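Local structure of superoxide dismutase (Candida albicans, 4GUN) at residues D14-L17 with D18-E21. The protein probably protects cells from oxygen radicals as a manganese-dependent superoxide dismutase, turning superoxide into hydrogen peroxide and dioxygen. The protein carries 2 engineered substitutions. Numbering follows the deposited sequence.
Sequences DWAL and DALE
Leu20 lies over one face of the Trp15 indole, and the tight half of the contact is built on this pair. Its CD1 sits 4.0 Å from the centroid of the Trp15 six-membered ring and 17° off the ring normal, which meets the geometry of a CH-pi contact; the nearest ring atom, Trp15 CH2, is 3.8 Å from Leu20 CD1. The other methyl, Leu20 CD2, reaches the same face at 4.1 Å from Trp15 CD2, so the isobutyl group lies along one face, CD1 over the six-membered ring and CD2 nearer its rim, and the two side chains cross at about a right angle. With chi1 at 37°, Trp15 CG stands between the backbone N and the carbonyl carbon, which sets the indole beside Leu20. A hydrogen bond from Trp15 NE1 to Trp84 O, beyond this stretch, restrains the indole, while Leu87 touches both Trp15 and Leu20.

The chain reverses in a type I turn from Ala16 to Ala19, consistent with Trp15 and Leu20 facing each other; Ala19 N donates to Ala16 O at 3.1 Å with an N-H...O angle of 159°. One water links Leu17 O (2.6 Å) and Leu20 N (2.9 Å), and Asn29 ND2 of helix 26-56 also donates to Leu17 O.

The other side faces solvent: the side chains of exposed Ala16 and Asp18 meet through one van der Waals touch, Ala16 CB to Asp18 OD2 at 3.6 Å. A second type I turn, Asp18 to Glu21, has only a weak closing bond. These overlapping turns form part of the loop before helix 26-56 in the alpha-hairpin domain of iron/manganese superoxide dismutases, and the side chain of Trp15 lies about 7 Å from that of the manganese ligand His32.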
ATOM      1  N   ASP A  14       6.557  -3.996 -33.665  1.00 19.99           N
ATOM      2  CA  ASP A  14       6.890  -5.021 -34.674  1.00 20.80           C
ATOM      3  C   ASP A  14       5.682  -5.727 -35.337  1.00 24.14           C
ATOM      4  O   ASP A  14       5.843  -6.783 -35.961  1.00 26.39           O
ATOM      5  CB  ASP A  14       7.879  -6.059 -34.092  1.00 23.22           C
ATOM      6  CG  ASP A  14       9.006  -5.493 -33.236  1.00 36.71           C
ATOM      7  OD1 ASP A  14       9.566  -4.424 -33.607  1.00 38.79           O
ATOM      8  OD2 ASP A  14       9.364  -6.141 -32.223  1.00 42.81           O
ATOM      9  N   TRP A  15       4.489  -5.151 -35.206  1.00 16.62           N
ATOM     10  CA  TRP A  15       3.271  -5.687 -35.809  1.00 15.03           C
ATOM     11  C   TRP A  15       2.280  -4.579 -36.117  1.00 18.33           C
ATOM     12  O   TRP A  15       2.331  -3.513 -35.498  1.00 17.09           O
ATOM     13  CB  TRP A  15       2.629  -6.801 -34.952  1.00 13.02           C
ATOM     14  CG  TRP A  15       2.703  -6.591 -33.469  1.00 13.77           C
ATOM     15  CD1 TRP A  15       3.619  -7.128 -32.615  1.00 16.43           C
ATOM     16  CD2 TRP A  15       1.781  -5.846 -32.653  1.00 13.56           C
ATOM     17  NE1 TRP A  15       3.347  -6.745 -31.323  1.00 15.39           N
ATOM     18  CE2 TRP A  15       2.224  -5.956 -31.315  1.00 16.91           C
ATOM     19  CE3 TRP A  15       0.638  -5.065 -32.928  1.00 15.08           C
ATOM     20  CZ2 TRP A  15       1.582  -5.303 -30.253  1.00 16.14           C
ATOM     21  CZ3 TRP A  15      -0.019  -4.442 -31.870  1.00 16.54           C
ATOM     22  CH2 TRP A  15       0.455  -4.564 -30.553  1.00 16.99           C
ATOM     23  N   ALA A  16       1.382  -4.833 -37.082  1.00 15.68           N
ATOM     24  CA  ALA A  16       0.333  -3.888 -37.493  1.00 14.82           C
ATOM     25  C   ALA A  16      -0.735  -3.818 -36.390  1.00 16.18           C
ATOM     26  O   ALA A  16      -0.935  -4.795 -35.665  1.00 14.11           O
ATOM     27  CB  ALA A  16      -0.281  -4.339 -38.809  1.00 15.54           C
ATOM     28  N   LEU A  17      -1.420  -2.666 -36.250  1.00 12.46           N
ATOM     29  CA  LEU A  17      -2.417  -2.490 -35.186  1.00 11.79           C
ATOM     30  C   LEU A  17      -3.574  -3.508 -35.194  1.00 14.10           C
ATOM     31  O   LEU A  17      -4.104  -3.885 -34.135  1.00 13.79           O
ATOM     32  CB  LEU A  17      -2.953  -1.058 -35.204  1.00 11.55           C
ATOM     33  CG  LEU A  17      -1.970   0.043 -34.876  1.00 15.38           C
ATOM     34  CD1 LEU A  17      -2.498   1.392 -35.352  1.00 16.17           C
ATOM     35  CD2 LEU A  17      -1.665   0.084 -33.367  1.00 14.11           C
ATOM     36  N   ASP A  18      -3.939  -3.971 -36.379  1.00  9.54           N
ATOM     37  CA  ASP A  18      -5.040  -4.922 -36.535  1.00 10.53           C
ATOM     38  C   ASP A  18      -4.583  -6.405 -36.590  1.00 13.85           C
ATOM     39  O   ASP A  18      -5.413  -7.296 -36.742  1.00 14.20           O
ATOM     40  CB  ASP A  18      -5.837  -4.549 -37.803  1.00 13.13           C
ATOM     41  CG  ASP A  18      -5.082  -4.747 -39.117  1.00 25.28           C
ATOM     42  OD1 ASP A  18      -5.719  -4.646 -40.183  1.00 27.17           O
ATOM     43  OD2 ASP A  18      -3.841  -4.961 -39.073  1.00 28.56           O
ATOM     44  N   ALA A  19      -3.275  -6.649 -36.471  1.00 10.89           N
ATOM     45  CA  ALA A  19      -2.657  -7.975 -36.600  1.00 10.48           C
ATOM     46  C   ALA A  19      -2.912  -8.950 -35.448  1.00 14.03           C
ATOM     47  O   ALA A  19      -2.666 -10.145 -35.617  1.00 13.82           O
ATOM     48  CB  ALA A  19      -1.163  -7.822 -36.885  1.00 10.86           C
ATOM     49  N   LEU A  20      -3.433  -8.460 -34.288  1.00  9.39           N
ATOM     50  CA  LEU A  20      -3.762  -9.297 -33.113  1.00  8.61           C
ATOM     51  C   LEU A  20      -5.227  -9.740 -33.109  1.00 11.07           C
ATOM     52  O   LEU A  20      -5.636 -10.512 -32.237  1.00  9.33           O
ATOM     53  CB  LEU A  20      -3.363  -8.613 -31.768  1.00  8.81           C
ATOM     54  CG  LEU A  20      -1.925  -8.005 -31.661  1.00 13.03           C
ATOM     55  CD1 LEU A  20      -1.579  -7.723 -30.199  1.00 12.74           C
ATOM     56  CD2 LEU A  20      -0.849  -8.934 -32.277  1.00 13.75           C
ATOM     57  N   GLU A  21      -6.019  -9.273 -34.106  1.00  9.29           N
ATOM     58  CA  GLU A  21      -7.439  -9.645 -34.269  1.00  9.12           C
ATOM     59  C   GLU A  21      -7.548 -11.148 -34.574  1.00 14.22           C
ATOM     60  O   GLU A  21      -6.645 -11.661 -35.236  1.00 15.09           O
ATOM     61  CB  GLU A  21      -8.076  -8.806 -35.395  1.00  9.91           C
ATOM     62  CG  GLU A  21      -8.341  -7.384 -34.935  1.00 11.79           C
ATOM     63  CD  GLU A  21      -8.909  -6.428 -35.961  1.00 20.13           C
ATOM     64  OE1 GLU A  21      -9.186  -6.851 -37.107  1.00 21.09           O
ATOM     65  OE2 GLU A  21      -9.074  -5.239 -35.611  1.00 15.48           O
TER
HETATM   66  O   HOH W   1      -5.132  -6.208 -33.431  1.00 17.15           O